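Local coordinates for FAD-binding oxidoreductase (Gulosibacter chungangensis, PDB 7PBI), which carries a covalently bound FAD and binds isoeugenol beside the flavin, probably oxidising para-substituted phenols in the manner of the vanillyl-alcohol oxidase family, at residues V281-A286 and D426-F431; A393-Y398 and I441-Y446. All coordinates share one frame; numbering follows the deposited sequence.

In the fold
Contacts 1 and 2 meet in one antiparallel sheet, their centres about 10 Å apart. Strands 426-433 and 438-447 follow each other in the chain and pair as neighbours, with Leu-428 O probably accepting a hydrogen bond from Leu-443 N at 2.9 Å. Helix 281-286 covers the strand of contact 1; in contact 2, 393-398 runs along the other edge of strand 438-447. Side chains bridge the two contacts as well: Phe-283 CZ lies 3.5 Å from Leu-443 CD1. Both contacts reach isoeugenol, contact 1 at the end of its propenyl tail, contact 2 at its aromatic ring and the start of the tail, and contact 2 also carries the covalent link to FAD.

Contact 1: residues V281-A286 and D426-F431; sequences VTFDAA and DYLAQF. With H7Y (isoeugenol), chain L.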
ATOM      1  N   VAL B 281      26.887 -13.376 -14.201  1.00 42.33           N
ATOM      2  CA  VAL B 281      27.911 -14.314 -13.678  1.00 41.36           C
ATOM      3  C   VAL B 281      28.819 -13.552 -12.710  1.00 43.74           C
ATOM      4  O   VAL B 281      29.212 -14.160 -11.678  1.00 46.31           O
ATOM      5  CB  VAL B 281      28.696 -14.970 -14.824  1.00 40.59           C
ATOM      6  CG1 VAL B 281      29.512 -13.954 -15.627  1.00 39.14           C
ATOM      7  CG2 VAL B 281      29.548 -16.114 -14.300  1.00 40.84           C
ATOM      8  N   THR B 282      29.146 -12.287 -13.020  1.00 42.92           N
ATOM      9  CA  THR B 282      30.074 -11.469 -12.190  1.00 40.52           C
ATOM     10  C   THR B 282      29.504 -11.331 -10.776  1.00 41.55           C
ATOM     11  O   THR B 282      30.301 -11.353  -9.814  1.00 39.40           O
ATOM     12  CB  THR B 282      30.339 -10.070 -12.753  1.00 38.91           C
ATOM     13  OG1 THR B 282      30.736 -10.163 -14.119  1.00 38.58           O
ATOM     14  CG2 THR B 282      31.429  -9.366 -11.977  1.00 39.18           C
ATOM     15  N   PHE B 283      28.182 -11.193 -10.639  1.00 40.33           N
ATOM     16  CA  PHE B 283      27.557 -11.065  -9.303  1.00 40.81           C
ATOM     17  C   PHE B 283      27.813 -12.353  -8.521  1.00 39.70           C
ATOM     18  O   PHE B 283      28.222 -12.285  -7.365  1.00 44.67           O
ATOM     19  CB  PHE B 283      26.060 -10.772  -9.369  1.00 42.28           C
ATOM     20  CG  PHE B 283      25.553 -10.075  -8.130  1.00 44.30           C
ATOM     21  CD1 PHE B 283      25.830 -10.569  -6.861  1.00 46.12           C
ATOM     22  CD2 PHE B 283      24.816  -8.904  -8.228  1.00 46.10           C
ATOM     23  CE1 PHE B 283      25.378  -9.917  -5.726  1.00 47.08           C
ATOM     24  CE2 PHE B 283      24.355  -8.258  -7.091  1.00 45.42           C
ATOM     25  CZ  PHE B 283      24.651  -8.756  -5.843  1.00 47.01           C
ATOM     26  N   ASP B 284      27.549 -13.501  -9.127  1.00 38.93           N
ATOM     27  CA  ASP B 284      27.614 -14.793  -8.406  1.00 39.75           C
ATOM     28  C   ASP B 284      29.077 -15.100  -8.092  1.00 40.01           C
ATOM     29  O   ASP B 284      29.344 -15.578  -6.980  1.00 40.99           O
ATOM     30  CB  ASP B 284      26.916 -15.916  -9.176  1.00 40.88           C
ATOM     31  CG  ASP B 284      25.485 -16.185  -8.725  1.00 42.86           C
ATOM     32  OD1 ASP B 284      24.958 -15.418  -7.890  1.00 47.02           O
ATOM     33  OD2 ASP B 284      24.906 -17.171  -9.203  1.00 44.32           O
ATOM     34  N   ALA B 285      29.999 -14.815  -9.008  1.00 40.03           N
ATOM     35  CA  ALA B 285      31.449 -15.012  -8.764  1.00 43.14           C
ATOM     36  C   ALA B 285      31.861 -14.316  -7.455  1.00 42.57           C
ATOM     37  O   ALA B 285      32.412 -15.003  -6.555  1.00 41.71           O
ATOM     38  CB  ALA B 285      32.256 -14.508  -9.938  1.00 45.27           C
ATOM     39  N   ALA B 286      31.562 -13.016  -7.339  1.00 41.10           N
ATOM     40  CA  ALA B 286      31.978 -12.116  -6.236  1.00 38.68           C
ATOM     41  C   ALA B 286      31.492 -12.614  -4.871  1.00 38.81           C
ATOM     42  O   ALA B 286      32.079 -12.188  -3.857  1.00 42.58           O
ATOM     43  CB  ALA B 286      31.467 -10.727  -6.503  1.00 40.03           C
ATOM     44  N   ASP B 426      33.701  -2.474 -12.538  1.00 34.37           N
ATOM     45  CA  ASP B 426      33.048  -3.798 -12.629  1.00 35.24           C
ATOM     46  C   ASP B 426      31.540  -3.595 -12.478  1.00 35.55           C
ATOM     47  O   ASP B 426      31.128  -2.694 -11.717  1.00 37.19           O
ATOM     48  CB  ASP B 426      33.654  -4.755 -11.604  1.00 36.46           C
ATOM     49  CG  ASP B 426      35.013  -5.304 -12.015  1.00 36.78           C
ATOM     50  OD1 ASP B 426      35.357  -5.217 -13.218  1.00 39.45           O
ATOM     51  OD2 ASP B 426      35.707  -5.839 -11.141  1.00 36.58           O
ATOM     52  N   TYR B 427      30.751  -4.389 -13.196  1.00 35.56           N
ATOM     53  CA  TYR B 427      29.278  -4.239 -13.282  1.00 35.51           C
ATOM     54  C   TYR B 427      28.621  -5.559 -12.890  1.00 33.16           C
ATOM     55  O   TYR B 427      28.560  -6.482 -13.710  1.00 31.73           O
ATOM     56  CB  TYR B 427      28.868  -3.765 -14.678  1.00 37.01           C
ATOM     57  CG  TYR B 427      27.398  -3.881 -14.989  1.00 39.12           C
ATOM     58  CD1 TYR B 427      26.427  -3.678 -14.016  1.00 40.15           C
ATOM     59  CD2 TYR B 427      26.974  -4.187 -16.271  1.00 39.84           C
ATOM     60  CE1 TYR B 427      25.075  -3.772 -14.313  1.00 39.38           C
ATOM     61  CE2 TYR B 427      25.627  -4.291 -16.580  1.00 39.71           C
ATOM     62  CZ  TYR B 427      24.676  -4.071 -15.603  1.00 38.86           C
ATOM     63  OH  TYR B 427      23.361  -4.197 -15.929  1.00 39.33           O
ATOM     64  N   LEU B 428      28.139  -5.616 -11.652  1.00 34.02           N
ATOM     65  CA  LEU B 428      27.319  -6.734 -11.128  1.00 35.54           C
ATOM     66  C   LEU B 428      25.853  -6.401 -11.377  1.00 37.78           C
ATOM     67  O   LEU B 428      25.445  -5.312 -10.982  1.00 41.02           O
ATOM     68  CB  LEU B 428      27.591  -6.914  -9.636  1.00 34.95           C
ATOM     69  CG  LEU B 428      28.899  -7.616  -9.283  1.00 35.71           C
ATOM     70  CD1 LEU B 428      30.107  -6.747  -9.599  1.00 36.08           C
ATOM     71  CD2 LEU B 428      28.897  -7.999  -7.817  1.00 36.39           C
ATOM     72  N   ALA B 429      25.114  -7.295 -12.036  1.00 42.30           N
ATOM     73  CA  ALA B 429      23.756  -7.041 -12.578  1.00 43.34           C
ATOM     74  C   ALA B 429      22.766  -8.029 -11.971  1.00 42.83           C
ATOM     75  O   ALA B 429      23.048  -9.236 -11.970  1.00 46.32           O
ATOM     76  CB  ALA B 429      23.756  -7.162 -14.078  1.00 42.36           C
ATOM     77  N   GLN B 430      21.635  -7.527 -11.494  1.00 43.68           N
ATOM     78  CA  GLN B 430      20.545  -8.376 -10.955  1.00 46.30           C
ATOM     79  C   GLN B 430      19.203  -7.759 -11.350  1.00 46.68           C
ATOM     80  O   GLN B 430      18.918  -6.637 -10.893  1.00 50.92           O
ATOM     81  CB  GLN B 430      20.693  -8.507  -9.442  1.00 48.61           C
ATOM     82  CG  GLN B 430      19.493  -9.142  -8.763  1.00 52.50           C
ATOM     83  CD  GLN B 430      19.846  -9.762  -7.430  1.00 57.74           C
ATOM     84  OE1 GLN B 430      19.514  -9.245  -6.360  1.00 58.64           O
ATOM     85  NE2 GLN B 430      20.517 -10.902  -7.484  1.00 63.16           N
ATOM     86  N   PHE B 431      18.428  -8.460 -12.180  1.00 43.86           N
ATOM     87  CA  PHE B 431      17.023  -8.115 -12.499  1.00 41.51           C
ATOM     88  C   PHE B 431      16.119  -8.886 -11.549  1.00 41.14           C
ATOM     89  O   PHE B 431      16.401 -10.038 -11.213  1.00 39.81           O
ATOM     90  CB  PHE B 431      16.698  -8.397 -13.961  1.00 42.29           C
ATOM     91  CG  PHE B 431      17.567  -7.625 -14.915  1.00 43.45           C
ATOM     92  CD1 PHE B 431      18.862  -8.038 -15.187  1.00 44.28           C
ATOM     93  CD2 PHE B 431      17.097  -6.476 -15.527  1.00 43.60           C
ATOM     94  CE1 PHE B 431      19.664  -7.314 -16.059  1.00 45.57           C
ATOM     95  CE2 PHE B 431      17.900  -5.753 -16.395  1.00 45.34           C
ATOM     96  CZ  PHE B 431      19.186  -6.169 -16.657  1.00 45.16           C
TER
HETATM   97  CAA H7Y L 602      21.893  -7.628  -4.666  1.00 76.14           C
HETATM   98  CAD H7Y L 602      20.715  -6.736  -4.370  1.00 69.68           C
HETATM   99  CAE H7Y L 602      20.951  -5.231  -4.179  1.00 69.63           C
HETATM  100  CAJ H7Y L 602      19.881  -4.401  -3.897  1.00 69.68           C
HETATM  101  CAH H7Y L 602      18.642  -4.972  -4.028  1.00 68.56           C
HETATM  102  CAF H7Y L 602      19.998  -3.062  -3.497  1.00 66.66           C
HETATM  103  CAG H7Y L 602      18.860  -2.315  -3.220  1.00 63.80           C
HETATM  104  CAK H7Y L 602      17.615  -2.908  -3.345  1.00 67.96           C
HETATM  105  OAC H7Y L 602      16.472  -2.220  -3.074  1.00 74.03           O
HETATM  106  CAL H7Y L 602      17.507  -4.246  -3.754  1.00 73.78           C
HETATM  107  OAI H7Y L 602      16.267  -4.828  -3.876  1.00 84.91           O
HETATM  108  CAB H7Y L 602      16.190  -6.268  -4.160  1.00 81.67           C
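Thr-282 turns its methyl group to Leu-428, CG2 meeting CD1 at 3.8 Å where the two side chains cross at about a right angle. One residue on, Phe-283 makes the main contact. With CG anti to its backbone N (chi1 -155°), its ring leaves the helix obliquely to the strand and reaches toward isoeugenol. Leu-428 CD2 lies over one face of that ring, 4.1 Å from the centroid, in a CH-pi contact, while Leu-428 CB packs 3.7 Å from Phe-283 CD2. The ring's far end, CZ, comes to 3.2 Å from CAA, the end of the isoeugenol propenyl tail. Gln-430 approaches the same tail from the strand, its extended chain setting OE1 3.3 Å from CAA; its side chain also touches the FAD-binding residues Glu-152 and Tyr-169. A turn further along the helix, Ala-286 CB closes over Leu-428 CD2 at 4.0 Å. No hydrogen bond joins the two segments directly, but Asn-280, just before the helix, bonds through ND2 to Tyr-427 O. The arrangement is a short helix lying across a strand of an antiparallel sheet, the axes of the two segments at 103°, with Phe-283 and Gln-430 lining the end of the isoeugenol pocket where the propenyl tail lies.

Contact 2: residues A393-Y398 and I441-Y446; sequences AGHFFY and ICLPLY. With FAD (flavin-adenine dinucleotide), chain K; H7Y (isoeugenol), chain L.
His-395 is covalently joined to the flavin, its NE2 bonded to FAD C8M, the 8-methyl carbon of the isoalloxazine: the histidyl-flavin linkage known from the vanillyl-alcohol oxidase family. It sits on an antiparallel strand pair of the large sheet, in a section of 393-398 that departs from regular pairing. Two hydrogen-bonded pairs flank this section, Gly-394 with Tyr-446 and Tyr-398 with Cys-442. The bonds at Gly-394 are nearly straight, N to Tyr-446 O at 3.0 Å with 170° at the hydrogen. Between the pairs stands Pro-444, lacking an N-H; its CG packs against Phe-396 CB at 4.0 Å. A chi1 of 54° puts the His-395 imidazole between its backbone N and carbonyl carbon, and Leu-443 CD2 packs 3.4 Å from His-395 CB, at the imidazole's base. Phe-397 CZ lies over one face of this imidazole, toward its rim. The phenylalanine ring presents its edge to FAD C9, while Leu-443 CG packs 3.8 Å from Phe-397 CE1. Ile-441 adds a second apolar surface to the isoeugenol pocket, CG2 lying 3.7 Å from propenyl CAE. One face of the Phe-397 ring meets the edge of the isoeugenol ring, where CAF lies 3.4 Å from Phe-397 CZ.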
ATOM      1  N   ALA B 393      36.631  -2.987  -1.920  1.00 41.13           N
ATOM      2  CA  ALA B 393      35.501  -3.071  -2.863  1.00 37.80           C
ATOM      3  C   ALA B 393      34.229  -2.635  -2.144  1.00 35.33           C
ATOM      4  O   ALA B 393      33.833  -3.302  -1.166  1.00 35.51           O
ATOM      5  CB  ALA B 393      35.367  -4.473  -3.392  1.00 40.84           C
ATOM      6  N   GLY B 394      33.628  -1.555  -2.622  1.00 33.40           N
ATOM      7  CA  GLY B 394      32.297  -1.101  -2.193  1.00 35.95           C
ATOM      8  C   GLY B 394      31.434  -0.771  -3.395  1.00 37.67           C
ATOM      9  O   GLY B 394      31.989  -0.658  -4.512  1.00 37.16           O
ATOM     10  N   HIS B 395      30.130  -0.592  -3.174  1.00 37.35           N
ATOM     11  CA  HIS B 395      29.143  -0.348  -4.251  1.00 37.69           C
ATOM     12  C   HIS B 395      28.415   0.986  -4.055  1.00 36.54           C
ATOM     13  O   HIS B 395      28.620   1.668  -3.025  1.00 33.29           O
ATOM     14  CB  HIS B 395      28.182  -1.529  -4.340  1.00 39.28           C
ATOM     15  CG  HIS B 395      27.532  -1.837  -3.042  1.00 41.64           C
ATOM     16  ND1 HIS B 395      26.827  -0.880  -2.340  1.00 43.63           N
ATOM     17  CD2 HIS B 395      27.495  -2.978  -2.316  1.00 43.93           C
ATOM     18  CE1 HIS B 395      26.366  -1.415  -1.225  1.00 45.66           C
ATOM     19  NE2 HIS B 395      26.727  -2.736  -1.194  1.00 44.97           N
ATOM     20  N   PHE B 396      27.588   1.311  -5.052  1.00 36.03           N
ATOM     21  CA  PHE B 396      26.997   2.645  -5.318  1.00 35.08           C
ATOM     22  C   PHE B 396      25.889   2.482  -6.355  1.00 34.66           C
ATOM     23  O   PHE B 396      26.180   2.545  -7.561  1.00 38.22           O
ATOM     24  CB  PHE B 396      28.072   3.593  -5.844  1.00 33.81           C
ATOM     25  CG  PHE B 396      27.650   5.030  -5.920  1.00 31.46           C
ATOM     26  CD1 PHE B 396      27.525   5.785  -4.764  1.00 32.72           C
ATOM     27  CD2 PHE B 396      27.409   5.634  -7.142  1.00 31.04           C
ATOM     28  CE1 PHE B 396      27.157   7.122  -4.829  1.00 31.72           C
ATOM     29  CE2 PHE B 396      27.050   6.971  -7.209  1.00 30.60           C
ATOM     30  CZ  PHE B 396      26.916   7.710  -6.052  1.00 30.93           C
ATOM     31  N   PHE B 397      24.662   2.277  -5.886  1.00 33.73           N
ATOM     32  CA  PHE B 397      23.558   1.668  -6.661  1.00 32.11           C
ATOM     33  C   PHE B 397      22.997   2.618  -7.720  1.00 34.52           C
ATOM     34  O   PHE B 397      22.751   3.805  -7.463  1.00 43.11           O
ATOM     35  CB  PHE B 397      22.444   1.255  -5.715  1.00 31.67           C
ATOM     36  CG  PHE B 397      22.757   0.025  -4.914  1.00 31.57           C
ATOM     37  CD1 PHE B 397      22.931  -1.189  -5.541  1.00 32.65           C
ATOM     38  CD2 PHE B 397      22.843   0.077  -3.535  1.00 33.31           C
ATOM     39  CE1 PHE B 397      23.200  -2.330  -4.806  1.00 33.51           C
ATOM     40  CE2 PHE B 397      23.110  -1.063  -2.796  1.00 33.95           C
ATOM     41  CZ  PHE B 397      23.295  -2.265  -3.435  1.00 34.74           C
ATOM     42  N   TYR B 398      22.794   2.064  -8.908  1.00 35.05           N
ATOM     43  CA  TYR B 398      21.903   2.585  -9.965  1.00 35.49           C
ATOM     44  C   TYR B 398      20.747   1.588 -10.103  1.00 39.73           C
ATOM     45  O   TYR B 398      20.991   0.466 -10.578  1.00 42.05           O
ATOM     46  CB  TYR B 398      22.699   2.755 -11.257  1.00 33.92           C
ATOM     47  CG  TYR B 398      21.853   3.007 -12.477  1.00 34.03           C
ATOM     48  CD1 TYR B 398      21.094   4.159 -12.589  1.00 36.20           C
ATOM     49  CD2 TYR B 398      21.798   2.097 -13.518  1.00 33.75           C
ATOM     50  CE1 TYR B 398      20.314   4.411 -13.707  1.00 36.03           C
ATOM     51  CE2 TYR B 398      21.031   2.334 -14.647  1.00 33.69           C
ATOM     52  CZ  TYR B 398      20.278   3.491 -14.737  1.00 34.85           C
ATOM     53  OH  TYR B 398      19.499   3.738 -15.825  1.00 34.28           O
ATOM     54  N   ILE B 441      18.856  -3.733 -10.801  1.00 38.57           N
ATOM     55  CA  ILE B 441      19.921  -3.389  -9.815  1.00 39.97           C
ATOM     56  C   ILE B 441      21.282  -3.386 -10.518  1.00 39.45           C
ATOM     57  O   ILE B 441      21.800  -4.472 -10.815  1.00 44.52           O
ATOM     58  CB  ILE B 441      19.901  -4.382  -8.648  1.00 40.71           C
ATOM     59  CG1 ILE B 441      18.549  -4.354  -7.937  1.00 43.69           C
ATOM     60  CG2 ILE B 441      21.061  -4.122  -7.702  1.00 40.93           C
ATOM     61  CD1 ILE B 441      18.250  -3.050  -7.228  1.00 46.18           C
ATOM     62  N   CYS B 442      21.855  -2.210 -10.759  1.00 38.41           N
ATOM     63  CA  CYS B 442      23.277  -2.066 -11.166  1.00 37.69           C
ATOM     64  C   CYS B 442      24.131  -1.864  -9.912  1.00 38.16           C
ATOM     65  O   CYS B 442      24.047  -0.774  -9.318  1.00 39.30           O
ATOM     66  CB  CYS B 442      23.508  -0.892 -12.098  1.00 35.80           C
ATOM     67  SG  CYS B 442      25.270  -0.515 -12.232  1.00 37.51           S
ATOM     68  N   LEU B 443      24.890  -2.889  -9.516  1.00 36.62           N
ATOM     69  CA  LEU B 443      25.775  -2.877  -8.320  1.00 36.82           C
ATOM     70  C   LEU B 443      27.226  -2.771  -8.792  1.00 36.60           C
ATOM     71  O   LEU B 443      27.876  -3.792  -9.048  1.00 35.84           O
ATOM     72  CB  LEU B 443      25.527  -4.162  -7.515  1.00 36.52           C
ATOM     73  CG  LEU B 443      26.154  -4.245  -6.119  1.00 36.53           C
ATOM     74  CD1 LEU B 443      25.624  -5.453  -5.355  1.00 36.02           C
ATOM     75  CD2 LEU B 443      27.668  -4.311  -6.169  1.00 36.08           C
ATOM     76  N   PRO B 444      27.792  -1.547  -8.923  1.00 34.31           N
ATOM     77  CA  PRO B 444      29.187  -1.401  -9.327  1.00 34.97           C
ATOM     78  C   PRO B 444      30.090  -1.777  -8.150  1.00 35.50           C
ATOM     79  O   PRO B 444      29.680  -1.652  -7.026  1.00 37.13           O
ATOM     80  CB  PRO B 444      29.313   0.085  -9.640  1.00 34.54           C
ATOM     81  CG  PRO B 444      28.354   0.712  -8.655  1.00 35.48           C
ATOM     82  CD  PRO B 444      27.182  -0.252  -8.594  1.00 34.25           C
ATOM     83  N   LEU B 445      31.282  -2.267  -8.434  1.00 35.94           N
ATOM     84  CA  LEU B 445      32.300  -2.499  -7.388  1.00 36.96           C
ATOM     85  C   LEU B 445      33.502  -1.618  -7.713  1.00 34.89           C
ATOM     86  O   LEU B 445      34.112  -1.816  -8.783  1.00 34.49           O
ATOM     87  CB  LEU B 445      32.654  -3.989  -7.336  1.00 37.99           C
ATOM     88  CG  LEU B 445      31.675  -4.868  -6.559  1.00 38.25           C
ATOM     89  CD1 LEU B 445      32.158  -6.306  -6.542  1.00 39.22           C
ATOM     90  CD2 LEU B 445      31.493  -4.388  -5.130  1.00 39.16           C
ATOM     91  N   TYR B 446      33.783  -0.652  -6.844  1.00 33.35           N
ATOM     92  CA  TYR B 446      34.891   0.313  -7.023  1.00 35.47           C
ATOM     93  C   TYR B 446      35.746   0.318  -5.749  1.00 37.12           C
ATOM     94  O   TYR B 446      35.322  -0.196  -4.704  1.00 38.87           O
ATOM     95  CB  TYR B 446      34.340   1.690  -7.421  1.00 34.24           C
ATOM     96  CG  TYR B 446      33.656   2.400  -6.286  1.00 33.84           C
ATOM     97  CD1 TYR B 446      32.362   2.084  -5.912  1.00 32.02           C
ATOM     98  CD2 TYR B 446      34.344   3.328  -5.530  1.00 35.00           C
ATOM     99  CE1 TYR B 446      31.762   2.682  -4.820  1.00 32.52           C
ATOM    100  CE2 TYR B 446      33.758   3.938  -4.435  1.00 34.78           C
ATOM    101  CZ  TYR B 446      32.463   3.615  -4.079  1.00 33.15           C
ATOM    102  OH  TYR B 446      31.909   4.229  -2.997  1.00 33.59           O
TER
HETATM  103  PA  FAD K 601      19.078   2.636   8.066  1.00 34.60           P
HETATM  104  O1A FAD K 601      20.426   3.151   7.674  1.00 34.24           O
HETATM  105  O2A FAD K 601      18.823   2.537   9.530  1.00 35.64           O
HETATM  106  O5B FAD K 601      17.931   3.521   7.395  1.00 31.81           O
HETATM  107  C5B FAD K 601      18.058   4.000   6.042  1.00 31.09           C
HETATM  108  C4B FAD K 601      17.390   5.343   5.939  1.00 31.66           C
HETATM  109  O4B FAD K 601      15.985   5.216   6.288  1.00 33.19           O
HETATM  110  C3B FAD K 601      17.914   6.430   6.883  1.00 32.84           C
HETATM  111  O3B FAD K 601      19.020   7.127   6.331  1.00 33.20           O
HETATM  112  C2B FAD K 601      16.693   7.343   6.996  1.00 33.53           C
HETATM  113  O2B FAD K 601      16.543   8.166   5.859  1.00 35.90           O
HETATM  114  C1B FAD K 601      15.563   6.320   7.065  1.00 32.88           C
HETATM  115  N9A FAD K 601      15.272   5.841   8.406  1.00 32.28           N
HETATM  116  C8A FAD K 601      15.747   4.692   8.972  1.00 35.26           C
HETATM  117  N7A FAD K 601      15.332   4.509  10.203  1.00 34.43           N
HETATM  118  C5A FAD K 601      14.537   5.612  10.457  1.00 33.05           C
HETATM  119  C6A FAD K 601      13.811   5.995  11.593  1.00 33.81           C
HETATM  120  N6A FAD K 601      13.766   5.273  12.713  1.00 34.14           N
HETATM  121  N1A FAD K 601      13.133   7.164  11.522  1.00 35.30           N
HETATM  122  C2A FAD K 601      13.192   7.872  10.385  1.00 35.24           C
HETATM  123  N3A FAD K 601      13.830   7.597   9.250  1.00 35.16           N
HETATM  124  C4A FAD K 601      14.497   6.440   9.357  1.00 32.36           C
HETATM  125  N1  FAD K 601      18.747  -3.269   0.349  1.00 38.18           N
HETATM  126  C2  FAD K 601      17.577  -3.903   0.160  1.00 38.68           C
HETATM  127  O2  FAD K 601      16.512  -3.367   0.472  1.00 43.28           O
HETATM  128  N3  FAD K 601      17.504  -5.157  -0.343  1.00 37.03           N
HETATM  129  C4  FAD K 601      18.614  -5.854  -0.730  1.00 37.04           C
HETATM  130  O4  FAD K 601      18.483  -6.989  -1.166  1.00 34.73           O
HETATM  131  C4X FAD K 601      19.873  -5.216  -0.569  1.00 39.91           C
HETATM  132  N5  FAD K 601      20.953  -5.853  -0.937  1.00 38.95           N
HETATM  133  C5X FAD K 601      22.148  -5.214  -0.766  1.00 40.85           C
HETATM  134  C6  FAD K 601      23.314  -5.899  -1.146  1.00 41.90           C
HETATM  135  C7  FAD K 601      24.557  -5.338  -0.994  1.00 40.28           C
HETATM  136  C7M FAD K 601      25.776  -6.115  -1.416  1.00 41.42           C
HETATM  137  C8  FAD K 601      24.666  -4.039  -0.452  1.00 38.97           C
HETATM  138  C8M FAD K 601      26.017  -3.394  -0.298  1.00 41.77           C
HETATM  139  C9  FAD K 601      23.538  -3.352  -0.073  1.00 38.74           C
HETATM  140  C9A FAD K 601      22.259  -3.919  -0.216  1.00 41.41           C
HETATM  141  N10 FAD K 601      21.084  -3.262   0.161  1.00 42.62           N
HETATM  142  C10 FAD K 601      19.853  -3.890  -0.001  1.00 40.61           C
HETATM  143  C1' FAD K 601      21.145  -1.916   0.779  1.00 42.46           C
HETATM  144  C2' FAD K 601      21.268  -1.984   2.321  1.00 42.36           C
HETATM  145  O2' FAD K 601      22.224  -2.992   2.710  1.00 47.37           O
HETATM  146  C3' FAD K 601      19.955  -2.309   3.049  1.00 39.80           C
HETATM  147  O3' FAD K 601      18.843  -1.695   2.415  1.00 37.44           O
HETATM  148  C4' FAD K 601      19.941  -1.939   4.537  1.00 37.81           C
HETATM  149  O4' FAD K 601      18.905  -2.668   5.196  1.00 39.08           O
HETATM  150  C5' FAD K 601      19.694  -0.475   4.807  1.00 37.74           C
HETATM  151  O5' FAD K 601      20.371  -0.103   6.038  1.00 36.51           O
HETATM  152  P   FAD K 601      19.590  -0.160   7.431  1.00 35.95           P
HETATM  153  O1P FAD K 601      20.635  -0.102   8.501  1.00 33.39           O
HETATM  154  O2P FAD K 601      18.618  -1.294   7.438  1.00 32.80           O
HETATM  155  O3P FAD K 601      18.782   1.225   7.367  1.00 32.86           O
HETATM  156  CAA H7Y L 602      21.893  -7.628  -4.666  1.00 76.14           C
HETATM  157  CAD H7Y L 602      20.715  -6.736  -4.370  1.00 69.68           C
HETATM  158  CAE H7Y L 602      20.951  -5.231  -4.179  1.00 69.63           C
HETATM  159  CAJ H7Y L 602      19.881  -4.401  -3.897  1.00 69.68           C
HETATM  160  CAH H7Y L 602      18.642  -4.972  -4.028  1.00 68.56           C
HETATM  161  CAF H7Y L 602      19.998  -3.062  -3.497  1.00 66.66           C
HETATM  162  CAG H7Y L 602      18.860  -2.315  -3.220  1.00 63.80           C
HETATM  163  CAK H7Y L 602      17.615  -2.908  -3.345  1.00 67.96           C
HETATM  164  OAC H7Y L 602      16.472  -2.220  -3.074  1.00 74.03           O
HETATM  165  CAL H7Y L 602      17.507  -4.246  -3.754  1.00 73.78           C
HETATM  166  OAI H7Y L 602      16.267  -4.828  -3.876  1.00 84.91           O
HETATM  167  CAB H7Y L 602      16.190  -6.268  -4.160  1.00 81.67           C